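Local coordinates for cruciferin (PDB 3KGL), which probably serves as a seed storage protein, an 11S globulin that acts as a nutrient reservoir in rapeseed, at residues E51-L57 and N251-V255; Y196-P202 and Q246-N251; N218-T224 and L242-Q246; C40-S44 and V178-A182. All coordinates share one frame; numbering follows the deposited sequence.

Contact 1. Residues E51-L57 and N251-V255; sequences ESKGLYL and NIIRV
Backbone bonds pair L55 with I253 in both directions, L55 N to I253 O at 2.9 Å and I253 N to L55 O at 2.7 Å. V255 N to K53 O (2.9 Å) and L57 N to N251 O (3.0 Å) carry the antiparallel pairing on to either end, while G54 and Y56 lie opposite R254 and I252 in non-hydrogen-bonded pairs. In this way the short strand 252-254 is added to strand 54-61 of the curled sheet in the N-terminal cupin domain.

Apolar packing occupies both faces. On the L55 side, L55 CB meets V255 CG2 at 3.4 Å, and the L57 and I253 side chains cross at about a right angle, L57 CD1 to I253 CG2 4.1 Å; V425 and N428 of a second subunit cover L55, I253 and V255. On the Y56 side, I252 CD1 touches the ring edge in plane, 3.9 Å from Y56 CD1, while the N251 carboxamide lies over one ring face, its plane turned 75° from the ring. Y56 OH bonds to S59 OG.

Polar contacts gather at the type II turn E51-G54. Bends at chi2 (133°) and chi3 (-79°) bring R254 NH2 back to S52 O in a weak bond of 3.5 Å, the oxygen meeting the guanidinium edge. K53 crosses the R254 chain, its ammonium close to a like charge. Shortening R254 to an alanine would probably leave S52 O without this weak donor and take away the aliphatic chain that K53 lies across.

Contact 2. Residues Y196-P202 and Q246-N251; sequences YLAGNNP and QDNRGN
D247, which faces N200 across the contact, has its carboxylate OD2 gripped twice by R249, from NH2 at 2.8 Å and from NE at 3.0 Å. The guanidinium comes side-on and OD2 lies near its plane, offering its syn lone pair to NE. The other oxygen closes an Asx turn: with CG anti to the D247 backbone N (chi1 180°), OD1 takes R249 N at 3.0 Å from above the carboxylate plane. The carboxylate is thereby fixed in rotation, and the turn it shapes presents D247 O to the opposite loop.

There N200 supplies the one hydrogen bond across the contact, ND2 to D247 O at 3.2 Å. The oxygen lies in the N200 amide plane, whereas ND2 is tilted 25° from the carbonyl plane of D247. N200 CB rests against D247 CB at 4.2 Å. Beyond it, the P202 ring edges up to the poorly ordered N248 amide, a looser margin. At the other end G199 lies close to G250 and N251; a CB on G199 would run into the N251 carboxamide, so glycine suits the spot. G250 has positive phi (77°), again favouring glycine. The N251 carboxamide crosses the Y196 ring obliquely.

R249 also bonds through NH1 to N428 O of a second subunit, which tethers the turn to the subunit interface. Loop 196-202 leaves strand 194-196, whereas 246-251 runs from helix 236-242 into strand 252-254, and both Y196 and N251 pack on I28 of strand 26-30 and Y56 of strand 54-61.

Contact 3. Residues N218-T224 and L242-Q246; sequences NILNGFT and LQNQQ
Q243 drives its buried amide into the 3-10 turn of residues 220-222, the tight part of the contact. CG stands anti to the carbonyl carbon (chi1 -55°) and the chain then runs extended, which carries NE2 to L220 O at 3.3 Å in a nearly straight bond (170°) that lies in the amide plane. L220 O is met from its opposite face by F223 N (3.2 Å), so two donors hold it. With an alanine here instead of Q243, L220 O is likely to lose its side-chain donor, keeping the bond from F223 N, and a gap would open beside the turn.

N218 organises the turn's start: its OD1 takes N221 N at 2.7 Å in an Asx motif, while ND2 gives a weak bond to L242 O (3.4 Å). A water joins N218 N and Q243 O, accepting from the first and donating to the second.

Toward solvent the fit slackens. N221 ND2 and Q245 NE2 stand 3.9 Å apart with amide planes 71° askew, and Q245 is exposed and poorly ordered.

The contact closes the helical pair at its base: T224 is the N-cap of helix 225-232, helix 236-242 leads into 242-246, and Y430 of a second subunit packs on L220 and L242.

Contact 4. Residues C40-S44 and V178-A182; sequences CSGVS and VLDLA
G42 to S44 runs roughly antiparallel to V178-A182, the end-to-end directions lying 147° apart. S44 and L179 form a hydrogen-bonded pair: S44 N meets L179 O at 3.1 Å in the carbonyl plane, and L179 N returns to S44 O at 3.0 Å from well above that carbonyl's plane. V43 and D180 make the neighbouring non-hydrogen-bonded pair. Beyond it the strand pairing gives way, and G42 O accepts from two consecutive amides, L181 N at 3.1 Å and A182 N at 3.1 Å, both from the same face of its plane. G42 is the first residue beyond helix 36-41, closing it in a Schellman motif with positive phi (64°), a conformation that favours glycine.

The side chains fill in around this frame. V43 CB leans on V178 CG2 at 3.8 Å, the two valines meeting at an oblique angle. V178 CG2, trans to its own backbone N, also packs beside S44 O. On the other face of the sheet L181 CD2 lies 3.8 Å from S44 CB. D180 points its carboxylate past G42 O, and OD1 accepts from S183 N just beyond the segment.

C40 is tied to C7 by a disulfide, anchoring the N-terminal region to helix 36-41. Strand 43-50 lies between strands 26-30 and 173-180, and strand 65-71 follows on, with L66 touching V178. From the helix end, S41 OG bonds to S379 OG, and V43 packs on T402, so this corner of the N-terminal cupin sheet also abuts the C-terminal half of the chain.

Overall arrangement
From the N terminus, contact 4 opens first at 40-44 and closes at 178-182, joining neighbouring strands of one N-terminal sheet. Contact 1 opens at 51-57, before contact 4 has closed, and closes only at 251-255, so the two loops cross; it adds strand 252-254 to the other sheet. Contact 2, from 196-202 to 246-251, falls wholly within that span, and contact 3, from 218-224 to 242-246, falls within contact 2 in turn, around the helical pair. Contacts 1 and 2 share N251 and contacts 2 and 3 share Q246, forming a continuous path from barrel strand to helices along the second subunit, with contact 4 lying apart.

Contact 1. Residues E51-L57 and N251-V255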
loop_
_atom_site.group_PDB
_atom_site.type_symbol
_atom_site.label_atom_id
_atom_site.label_comp_id
_atom_site.label_asym_id
_atom_site.label_seq_id
_atom_site.Cartn_x
_atom_site.Cartn_y
_atom_site.Cartn_z
ATOM N N GLU A 51 -30.235 19.783 -9.174
ATOM C CA GLU A 51 -31.586 20.304 -9.366
ATOM C C GLU A 51 -32.223 19.702 -10.602
ATOM O O GLU A 51 -31.684 18.767 -11.178
ATOM C CB GLU A 51 -31.569 21.832 -9.468
ATOM C CG GLU A 51 -31.352 22.548 -8.144
ATOM C CD GLU A 51 -32.370 22.140 -7.076
ATOM O OE1 GLU A 51 -33.321 21.384 -7.399
ATOM O OE2 GLU A 51 -32.221 22.581 -5.911
ATOM N N SER A 52 -33.369 20.228 -11.016
ATOM C CA SER A 52 -34.044 19.655 -12.169
ATOM C C SER A 52 -33.527 20.251 -13.471
ATOM O O SER A 52 -33.200 21.441 -13.526
ATOM C CB SER A 52 -35.548 19.811 -12.046
ATOM O OG SER A 52 -36.185 18.614 -12.453
ATOM N N LYS A 53 -33.453 19.412 -14.507
ATOM C CA LYS A 53 -32.846 19.776 -15.789
ATOM C C LYS A 53 -31.340 19.904 -15.586
ATOM O O LYS A 53 -30.611 20.376 -16.466
ATOM C CB LYS A 53 -33.400 21.111 -16.306
ATOM C CG LYS A 53 -34.833 21.093 -16.817
ATOM C CD LYS A 53 -35.507 22.459 -16.582
ATOM C CE LYS A 53 -34.588 23.643 -16.931
ATOM N NZ LYS A 53 -35.140 24.984 -16.523
ATOM N N GLY A 54 -30.886 19.487 -14.408
ATOM C CA GLY A 54 -29.523 19.725 -13.977
ATOM C C GLY A 54 -28.557 18.638 -14.375
ATOM O O GLY A 54 -28.774 17.459 -14.113
ATOM N N LEU A 55 -27.476 19.049 -15.019
ATOM C CA LEU A 55 -26.445 18.127 -15.450
ATOM C C LEU A 55 -25.173 18.374 -14.657
ATOM O O LEU A 55 -24.684 19.505 -14.602
ATOM C CB LEU A 55 -26.168 18.307 -16.945
ATOM C CG LEU A 55 -24.891 17.645 -17.468
ATOM C CD1 LEU A 55 -24.908 16.153 -17.164
ATOM C CD2 LEU A 55 -24.708 17.895 -18.957
ATOM N N TYR A 56 -24.659 17.317 -14.025
ATOM C CA TYR A 56 -23.333 17.346 -13.413
ATOM C C TYR A 56 -22.313 16.852 -14.445
ATOM O O TYR A 56 -22.371 15.703 -14.867
ATOM C CB TYR A 56 -23.288 16.475 -12.157
ATOM C CG TYR A 56 -21.897 16.349 -11.580
ATOM C CD1 TYR A 56 -21.480 17.162 -10.537
ATOM C CD2 TYR A 56 -20.990 15.430 -12.091
ATOM C CE1 TYR A 56 -20.202 17.060 -10.017
ATOM C CE2 TYR A 56 -19.710 15.323 -11.575
ATOM C CZ TYR A 56 -19.322 16.137 -10.537
ATOM O OH TYR A 56 -18.050 16.032 -10.018
ATOM N N LEU A 57 -21.385 17.725 -14.840
ATOM C CA LEU A 57 -20.541 17.500 -16.013
ATOM C C LEU A 57 -19.391 16.562 -15.711
ATOM O O LEU A 57 -18.888 16.539 -14.591
ATOM C CB LEU A 57 -20.028 18.834 -16.551
ATOM C CG LEU A 57 -21.094 19.741 -17.183
ATOM C CD1 LEU A 57 -20.569 21.131 -17.430
ATOM C CD2 LEU A 57 -21.569 19.142 -18.481
ATOM N N ASN A 251 -20.000 23.491 -12.182
ATOM C CA ASN A 251 -19.934 22.170 -12.762
ATOM C C ASN A 251 -21.271 21.436 -12.864
ATOM O O ASN A 251 -21.344 20.382 -13.484
ATOM C CB ASN A 251 -18.923 21.328 -11.995
ATOM C CG ASN A 251 -18.559 20.080 -12.728
ATOM O OD1 ASN A 251 -19.045 18.993 -12.412
ATOM N ND2 ASN A 251 -17.726 20.225 -13.742
ATOM N N ILE A 252 -22.316 21.979 -12.241
ATOM C CA ILE A 252 -23.685 21.474 -12.407
ATOM C C ILE A 252 -24.512 22.521 -13.167
ATOM O O ILE A 252 -24.828 23.580 -12.629
ATOM C CB ILE A 252 -24.346 21.197 -11.045
ATOM C CG1 ILE A 252 -23.294 20.753 -10.025
ATOM C CG2 ILE A 252 -25.456 20.178 -11.180
ATOM C CD1 ILE A 252 -23.823 19.825 -8.935
ATOM N N ILE A 253 -24.856 22.238 -14.417
ATOM C CA ILE A 253 -25.466 23.254 -15.277
ATOM C C ILE A 253 -26.931 23.009 -15.650
ATOM O O ILE A 253 -27.436 21.889 -15.588
ATOM C CB ILE A 253 -24.678 23.413 -16.592
ATOM C CG1 ILE A 253 -24.669 22.087 -17.370
ATOM C CG2 ILE A 253 -23.269 23.937 -16.314
ATOM C CD1 ILE A 253 -24.232 22.214 -18.820
ATOM N N ARG A 254 -27.609 24.076 -16.050
ATOM C CA ARG A 254 -28.964 23.950 -16.559
ATOM C C ARG A 254 -28.898 23.472 -18.005
ATOM O O ARG A 254 -28.275 24.112 -18.871
ATOM C CB ARG A 254 -29.749 25.267 -16.422
ATOM C CG ARG A 254 -31.240 25.136 -16.748
ATOM C CD ARG A 254 -32.145 25.795 -15.698
ATOM N NE ARG A 254 -32.322 24.958 -14.505
ATOM C CZ ARG A 254 -31.978 25.316 -13.265
ATOM N NH1 ARG A 254 -31.449 26.513 -13.029
ATOM N NH2 ARG A 254 -32.175 24.479 -12.249
ATOM N N VAL A 255 -29.508 22.321 -18.257
ATOM C CA VAL A 255 -29.531 21.804 -19.606
ATOM C C VAL A 255 -30.719 22.382 -20.328
ATOM O O VAL A 255 -31.866 22.057 -20.019
ATOM C CB VAL A 255 -29.582 20.273 -19.651
ATOM C CG1 VAL A 255 -29.847 19.796 -21.061
ATOM C CG2 VAL A 255 -28.275 19.693 -19.154
#

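Contact 2. Residues Y196-P202 and Q246-N251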
loop_
_atom_site.group_PDB
_atom_site.type_symbol
_atom_site.label_atom_id
_atom_site.label_comp_id
_atom_site.label_asym_id
_atom_site.label_seq_id
_atom_site.Cartn_x
_atom_site.Cartn_y
_atom_site.Cartn_z
ATOM N N TYR A 196 -11.867 18.035 -13.950
ATOM C CA TYR A 196 -13.051 18.504 -14.641
ATOM C C TYR A 196 -12.830 18.586 -16.143
ATOM O O TYR A 196 -11.936 19.282 -16.622
ATOM C CB TYR A 196 -13.468 19.853 -14.057
ATOM C CG TYR A 196 -14.060 19.725 -12.675
ATOM C CD1 TYR A 196 -15.243 19.032 -12.482
ATOM C CD2 TYR A 196 -13.435 20.277 -11.565
ATOM C CE1 TYR A 196 -15.799 18.899 -11.233
ATOM C CE2 TYR A 196 -13.987 20.136 -10.294
ATOM C CZ TYR A 196 -15.175 19.449 -10.141
ATOM O OH TYR A 196 -15.764 19.293 -8.906
ATOM N N LEU A 197 -13.651 17.866 -16.890
ATOM C CA LEU A 197 -13.541 17.874 -18.347
ATOM C C LEU A 197 -14.185 19.104 -19.038
ATOM O O LEU A 197 -13.777 19.499 -20.129
ATOM C CB LEU A 197 -14.136 16.580 -18.907
ATOM C CG LEU A 197 -13.238 15.356 -19.056
ATOM C CD1 LEU A 197 -12.311 15.288 -17.875
ATOM C CD2 LEU A 197 -14.078 14.089 -19.172
ATOM N N ALA A 198 -15.187 19.708 -18.411
ATOM C CA ALA A 198 -15.956 20.748 -19.082
ATOM C C ALA A 198 -16.212 21.933 -18.181
ATOM O O ALA A 198 -15.847 23.073 -18.501
ATOM C CB ALA A 198 -17.270 20.191 -19.556
ATOM N N GLY A 199 -16.864 21.647 -17.060
ATOM C CA GLY A 199 -17.242 22.672 -16.111
ATOM C C GLY A 199 -16.089 23.532 -15.639
ATOM O O GLY A 199 -14.966 23.062 -15.423
ATOM N N ASN A 200 -16.380 24.816 -15.485
ATOM C CA ASN A 200 -15.468 25.723 -14.824
ATOM C C ASN A 200 -15.845 25.774 -13.337
ATOM O O ASN A 200 -17.018 25.687 -12.980
ATOM C CB ASN A 200 -15.564 27.112 -15.465
ATOM C CG ASN A 200 -14.249 27.857 -15.442
ATOM O OD1 ASN A 200 -13.187 27.246 -15.499
ATOM N ND2 ASN A 200 -14.310 29.185 -15.364
ATOM N N ASN A 201 -14.855 25.876 -12.462
ATOM C CA ASN A 201 -15.142 26.188 -11.066
ATOM C C ASN A 201 -14.435 27.461 -10.652
ATOM O O ASN A 201 -13.243 27.438 -10.357
ATOM C CB ASN A 201 -14.713 25.060 -10.133
ATOM C CG ASN A 201 -14.893 25.422 -8.678
ATOM O OD1 ASN A 201 -15.774 26.208 -8.332
ATOM N ND2 ASN A 201 -14.064 24.851 -7.813
ATOM N N PRO A 202 -15.169 28.579 -10.604
ATOM C CA PRO A 202 -14.527 29.863 -10.325
ATOM C C PRO A 202 -14.122 29.969 -8.857
ATOM O O PRO A 202 -13.311 30.824 -8.513
ATOM C CB PRO A 202 -15.622 30.882 -10.656
ATOM C CG PRO A 202 -16.786 30.089 -11.196
ATOM C CD PRO A 202 -16.629 28.714 -10.665
ATOM N N GLN A 246 -13.856 31.604 -18.072
ATOM C CA GLN A 246 -14.711 32.628 -17.476
ATOM C C GLN A 246 -16.171 32.179 -17.294
ATOM O O GLN A 246 -16.974 32.910 -16.727
ATOM C CB GLN A 246 -14.646 33.954 -18.267
ATOM C CG GLN A 246 -13.304 34.298 -18.961
ATOM C CD GLN A 246 -12.069 34.135 -18.068
ATOM O OE1 GLN A 246 -12.156 34.193 -16.840
ATOM N NE2 GLN A 246 -10.906 33.940 -18.696
ATOM N N ASP A 247 -16.512 30.985 -17.772
ATOM C CA ASP A 247 -17.850 30.429 -17.577
ATOM C C ASP A 247 -18.166 30.330 -16.081
ATOM O O ASP A 247 -17.445 29.677 -15.320
ATOM C CB ASP A 247 -17.954 29.058 -18.250
ATOM C CG ASP A 247 -19.329 28.417 -18.083
ATOM O OD1 ASP A 247 -20.235 29.069 -17.518
ATOM O OD2 ASP A 247 -19.505 27.255 -18.520
ATOM N N ASN A 248 -19.248 30.983 -15.662
ATOM C CA ASN A 248 -19.619 31.045 -14.249
ATOM C C ASN A 248 -20.781 30.144 -13.849
ATOM O O ASN A 248 -21.450 30.402 -12.854
ATOM C CB ASN A 248 -19.931 32.484 -13.834
ATOM C CG ASN A 248 -18.817 33.110 -13.003
ATOM O OD1 ASN A 248 -17.634 33.043 -13.360
ATOM N ND2 ASN A 248 -19.195 33.729 -11.885
ATOM N N ARG A 249 -21.016 29.085 -14.615
ATOM C CA ARG A 249 -22.069 28.133 -14.282
ATOM C C ARG A 249 -21.619 27.107 -13.247
ATOM O O ARG A 249 -22.443 26.479 -12.583
ATOM C CB ARG A 249 -22.538 27.401 -15.531
ATOM C CG ARG A 249 -23.383 28.218 -16.452
ATOM C CD ARG A 249 -23.695 27.428 -17.678
ATOM N NE ARG A 249 -22.483 26.901 -18.287
ATOM C CZ ARG A 249 -22.495 26.020 -19.274
ATOM N NH1 ARG A 249 -23.654 25.593 -19.754
ATOM N NH2 ARG A 249 -21.362 25.570 -19.781
ATOM N N GLY A 250 -20.314 26.932 -13.113
ATOM C CA GLY A 250 -19.798 25.887 -12.257
ATOM C C GLY A 250 -19.940 24.556 -12.960
ATOM O O GLY A 250 -20.012 24.482 -14.186
ATOM N N ASN A 251 -20.000 23.491 -12.182
ATOM C CA ASN A 251 -19.934 22.170 -12.762
ATOM C C ASN A 251 -21.271 21.436 -12.864
ATOM O O ASN A 251 -21.344 20.382 -13.484
ATOM C CB ASN A 251 -18.923 21.328 -11.995
ATOM C CG ASN A 251 -18.559 20.080 -12.728
ATOM O OD1 ASN A 251 -19.045 18.993 -12.412
ATOM N ND2 ASN A 251 -17.726 20.225 -13.742
#

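Contact 3. Residues N218-T224 and L242-Q246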
loop_
_atom_site.group_PDB
_atom_site.type_symbol
_atom_site.label_atom_id
_atom_site.label_comp_id
_atom_site.label_asym_id
_atom_site.label_seq_id
_atom_site.Cartn_x
_atom_site.Cartn_y
_atom_site.Cartn_z
ATOM N N ASN A 218 -11.419 23.614 -16.390
ATOM C CA ASN A 218 -11.382 22.253 -16.905
ATOM C C ASN A 218 -10.022 21.921 -17.482
ATOM O O ASN A 218 -9.159 22.792 -17.630
ATOM C CB ASN A 218 -12.466 22.019 -17.966
ATOM C CG ASN A 218 -12.275 22.880 -19.203
ATOM O OD1 ASN A 218 -11.167 22.989 -19.730
ATOM N ND2 ASN A 218 -13.362 23.498 -19.673
ATOM N N ILE A 219 -9.839 20.652 -17.812
ATOM C CA ILE A 219 -8.562 20.178 -18.326
ATOM C C ILE A 219 -8.187 20.880 -19.622
ATOM O O ILE A 219 -7.048 21.331 -19.775
ATOM C CB ILE A 219 -8.595 18.679 -18.559
ATOM C CG1 ILE A 219 -8.585 17.949 -17.226
ATOM C CG2 ILE A 219 -7.420 18.250 -19.389
ATOM C CD1 ILE A 219 -8.855 16.485 -17.386
ATOM N N LEU A 220 -9.153 20.984 -20.535
ATOM C CA LEU A 220 -8.965 21.662 -21.828
ATOM C C LEU A 220 -8.417 23.084 -21.723
ATOM O O LEU A 220 -7.647 23.505 -22.571
ATOM C CB LEU A 220 -10.262 21.655 -22.632
ATOM C CG LEU A 220 -10.602 20.369 -23.399
ATOM C CD1 LEU A 220 -9.732 19.193 -22.985
ATOM C CD2 LEU A 220 -12.077 20.014 -23.255
ATOM N N ASN A 221 -8.799 23.817 -20.684
ATOM C CA ASN A 221 -8.296 25.171 -20.480
ATOM C C ASN A 221 -6.770 25.275 -20.397
ATOM O O ASN A 221 -6.192 26.340 -20.605
ATOM C CB ASN A 221 -8.907 25.775 -19.219
ATOM C CG ASN A 221 -8.407 27.185 -18.948
ATOM O OD1 ASN A 221 -7.573 27.401 -18.058
ATOM N ND2 ASN A 221 -8.904 28.155 -19.722
ATOM N N GLY A 222 -6.115 24.169 -20.089
ATOM C CA GLY A 222 -4.695 24.203 -19.793
ATOM C C GLY A 222 -3.831 24.069 -21.024
ATOM O O GLY A 222 -2.620 24.257 -20.970
ATOM N N PHE A 223 -4.454 23.725 -22.141
ATOM C CA PHE A 223 -3.726 23.603 -23.388
ATOM C C PHE A 223 -3.974 24.856 -24.200
ATOM O O PHE A 223 -5.043 25.452 -24.131
ATOM C CB PHE A 223 -4.205 22.390 -24.179
ATOM C CG PHE A 223 -3.928 21.070 -23.517
ATOM C CD1 PHE A 223 -2.656 20.535 -23.509
ATOM C CD2 PHE A 223 -4.951 20.344 -22.947
ATOM C CE1 PHE A 223 -2.410 19.312 -22.930
ATOM C CE2 PHE A 223 -4.703 19.121 -22.358
ATOM C CZ PHE A 223 -3.430 18.608 -22.352
ATOM N N THR A 224 -2.990 25.260 -24.981
ATOM C CA THR A 224 -3.204 26.371 -25.885
ATOM C C THR A 224 -4.291 26.003 -26.878
ATOM O O THR A 224 -4.392 24.858 -27.307
ATOM C CB THR A 224 -1.922 26.749 -26.627
ATOM O OG1 THR A 224 -1.420 25.611 -27.341
ATOM C CG2 THR A 224 -0.876 27.222 -25.633
ATOM N N LEU A 242 -14.148 25.483 -26.094
ATOM C CA LEU A 242 -14.042 24.267 -25.309
ATOM C C LEU A 242 -13.458 24.557 -23.941
ATOM O O LEU A 242 -13.799 23.900 -22.972
ATOM C CB LEU A 242 -13.166 23.263 -26.043
ATOM C CG LEU A 242 -13.798 22.771 -27.334
ATOM C CD1 LEU A 242 -13.037 21.570 -27.850
ATOM C CD2 LEU A 242 -15.259 22.423 -27.070
ATOM N N GLN A 243 -12.583 25.553 -23.869
ATOM C CA GLN A 243 -11.889 25.887 -22.635
ATOM C C GLN A 243 -12.737 26.587 -21.557
ATOM O O GLN A 243 -12.210 27.020 -20.521
ATOM C CB GLN A 243 -10.691 26.759 -22.960
ATOM C CG GLN A 243 -9.747 26.176 -23.972
ATOM C CD GLN A 243 -8.539 27.061 -24.141
ATOM O OE1 GLN A 243 -8.642 28.192 -24.628
ATOM N NE2 GLN A 243 -7.388 26.567 -23.715
ATOM N N ASN A 244 -14.036 26.700 -21.805
ATOM C CA ASN A 244 -14.937 27.422 -20.926
ATOM C C ASN A 244 -14.264 28.467 -20.039
ATOM O O ASN A 244 -14.478 28.500 -18.823
ATOM C CB ASN A 244 -15.696 26.441 -20.053
ATOM C CG ASN A 244 -16.921 25.917 -20.717
ATOM O OD1 ASN A 244 -17.530 26.583 -21.567
ATOM N ND2 ASN A 244 -17.314 24.712 -20.327
ATOM N N GLN A 245 -13.454 29.331 -20.634
ATOM C CA GLN A 245 -12.802 30.357 -19.837
ATOM C C GLN A 245 -13.819 31.379 -19.381
ATOM O O GLN A 245 -14.565 31.937 -20.192
ATOM C CB GLN A 245 -11.656 31.026 -20.600
ATOM C CG GLN A 245 -11.867 31.124 -22.098
ATOM C CD GLN A 245 -10.567 31.361 -22.843
ATOM O OE1 GLN A 245 -10.563 31.655 -24.041
ATOM N NE2 GLN A 245 -9.449 31.229 -22.131
ATOM N N GLN A 246 -13.856 31.604 -18.072
ATOM C CA GLN A 246 -14.711 32.628 -17.476
ATOM C C GLN A 246 -16.171 32.179 -17.294
ATOM O O GLN A 246 -16.974 32.910 -16.727
ATOM C CB GLN A 246 -14.646 33.954 -18.267
ATOM C CG GLN A 246 -13.304 34.298 -18.961
ATOM C CD GLN A 246 -12.069 34.135 -18.068
ATOM O OE1 GLN A 246 -12.156 34.193 -16.840
ATOM N NE2 GLN A 246 -10.906 33.940 -18.696
HETATM O O HOH W 1 -12.220 25.938 -17.873
#

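Contact 4. Residues C40-S44 and V178-A182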
loop_
_atom_site.group_PDB
_atom_site.type_symbol
_atom_site.label_atom_id
_atom_site.label_comp_id
_atom_site.label_asym_id
_atom_site.label_seq_id
_atom_site.Cartn_x
_atom_site.Cartn_y
_atom_site.Cartn_z
ATOM N N CYS A 40 -7.994 10.280 10.031
ATOM C CA CYS A 40 -7.800 8.917 10.508
ATOM C C CYS A 40 -8.379 7.878 9.548
ATOM O O CYS A 40 -7.673 6.979 9.103
ATOM C CB CYS A 40 -8.412 8.746 11.908
ATOM S SG CYS A 40 -8.459 7.039 12.585
ATOM N N SER A 41 -9.666 7.997 9.241
ATOM C CA SER A 41 -10.336 7.039 8.366
ATOM C C SER A 41 -9.740 7.016 6.966
ATOM O O SER A 41 -10.027 6.126 6.176
ATOM C CB SER A 41 -11.837 7.330 8.301
ATOM O OG SER A 41 -12.525 6.615 9.316
ATOM N N GLY A 42 -8.914 8.006 6.664
ATOM C CA GLY A 42 -8.257 8.083 5.377
ATOM C C GLY A 42 -9.180 8.267 4.189
ATOM O O GLY A 42 -8.904 7.746 3.109
ATOM N N VAL A 43 -10.266 9.015 4.370
ATOM C CA VAL A 43 -11.179 9.298 3.262
ATOM C C VAL A 43 -11.729 10.720 3.282
ATOM O O VAL A 43 -11.653 11.415 4.288
ATOM C CB VAL A 43 -12.383 8.329 3.240
ATOM C CG1 VAL A 43 -11.915 6.890 3.081
ATOM C CG2 VAL A 43 -13.234 8.506 4.491
ATOM N N SER A 44 -12.276 11.141 2.149
ATOM C CA SER A 44 -13.075 12.350 2.077
ATOM C C SER A 44 -14.485 11.935 1.670
ATOM O O SER A 44 -14.728 10.783 1.288
ATOM C CB SER A 44 -12.490 13.315 1.050
ATOM O OG SER A 44 -13.240 14.510 0.957
ATOM N N VAL A 178 -18.039 8.510 -1.347
ATOM C CA VAL A 178 -16.781 8.442 -0.603
ATOM C C VAL A 178 -15.603 8.427 -1.574
ATOM O O VAL A 178 -15.674 7.818 -2.637
ATOM C CB VAL A 178 -16.689 7.205 0.333
ATOM C CG1 VAL A 178 -16.591 5.944 -0.467
ATOM C CG2 VAL A 178 -15.474 7.318 1.261
ATOM N N LEU A 179 -14.526 9.116 -1.214
ATOM C CA LEU A 179 -13.295 9.049 -1.983
ATOM C C LEU A 179 -12.218 8.448 -1.088
ATOM O O LEU A 179 -11.983 8.946 0.012
ATOM C CB LEU A 179 -12.901 10.440 -2.473
ATOM C CG LEU A 179 -13.985 11.197 -3.246
ATOM C CD1 LEU A 179 -13.682 12.671 -3.272
ATOM C CD2 LEU A 179 -14.150 10.691 -4.663
ATOM N N ASP A 180 -11.582 7.372 -1.557
ATOM C CA ASP A 180 -10.585 6.619 -0.777
ATOM C C ASP A 180 -9.193 7.212 -0.956
ATOM O O ASP A 180 -8.530 6.955 -1.953
ATOM C CB ASP A 180 -10.591 5.139 -1.196
ATOM C CG ASP A 180 -9.747 4.255 -0.283
ATOM O OD1 ASP A 180 -9.053 4.801 0.601
ATOM O OD2 ASP A 180 -9.775 3.010 -0.465
ATOM N N LEU A 181 -8.766 8.012 0.013
ATOM C CA LEU A 181 -7.541 8.788 -0.109
ATOM C C LEU A 181 -6.312 7.971 0.239
ATOM O O LEU A 181 -5.268 8.100 -0.398
ATOM C CB LEU A 181 -7.610 10.032 0.775
ATOM C CG LEU A 181 -8.156 11.293 0.095
ATOM C CD1 LEU A 181 -9.087 10.958 -1.064
ATOM C CD2 LEU A 181 -8.836 12.212 1.094
ATOM N N ALA A 182 -6.444 7.127 1.255
ATOM C CA ALA A 182 -5.347 6.291 1.710
ATOM C C ALA A 182 -4.971 5.228 0.679
ATOM O O ALA A 182 -3.788 4.933 0.493
ATOM C CB ALA A 182 -5.710 5.647 3.016
#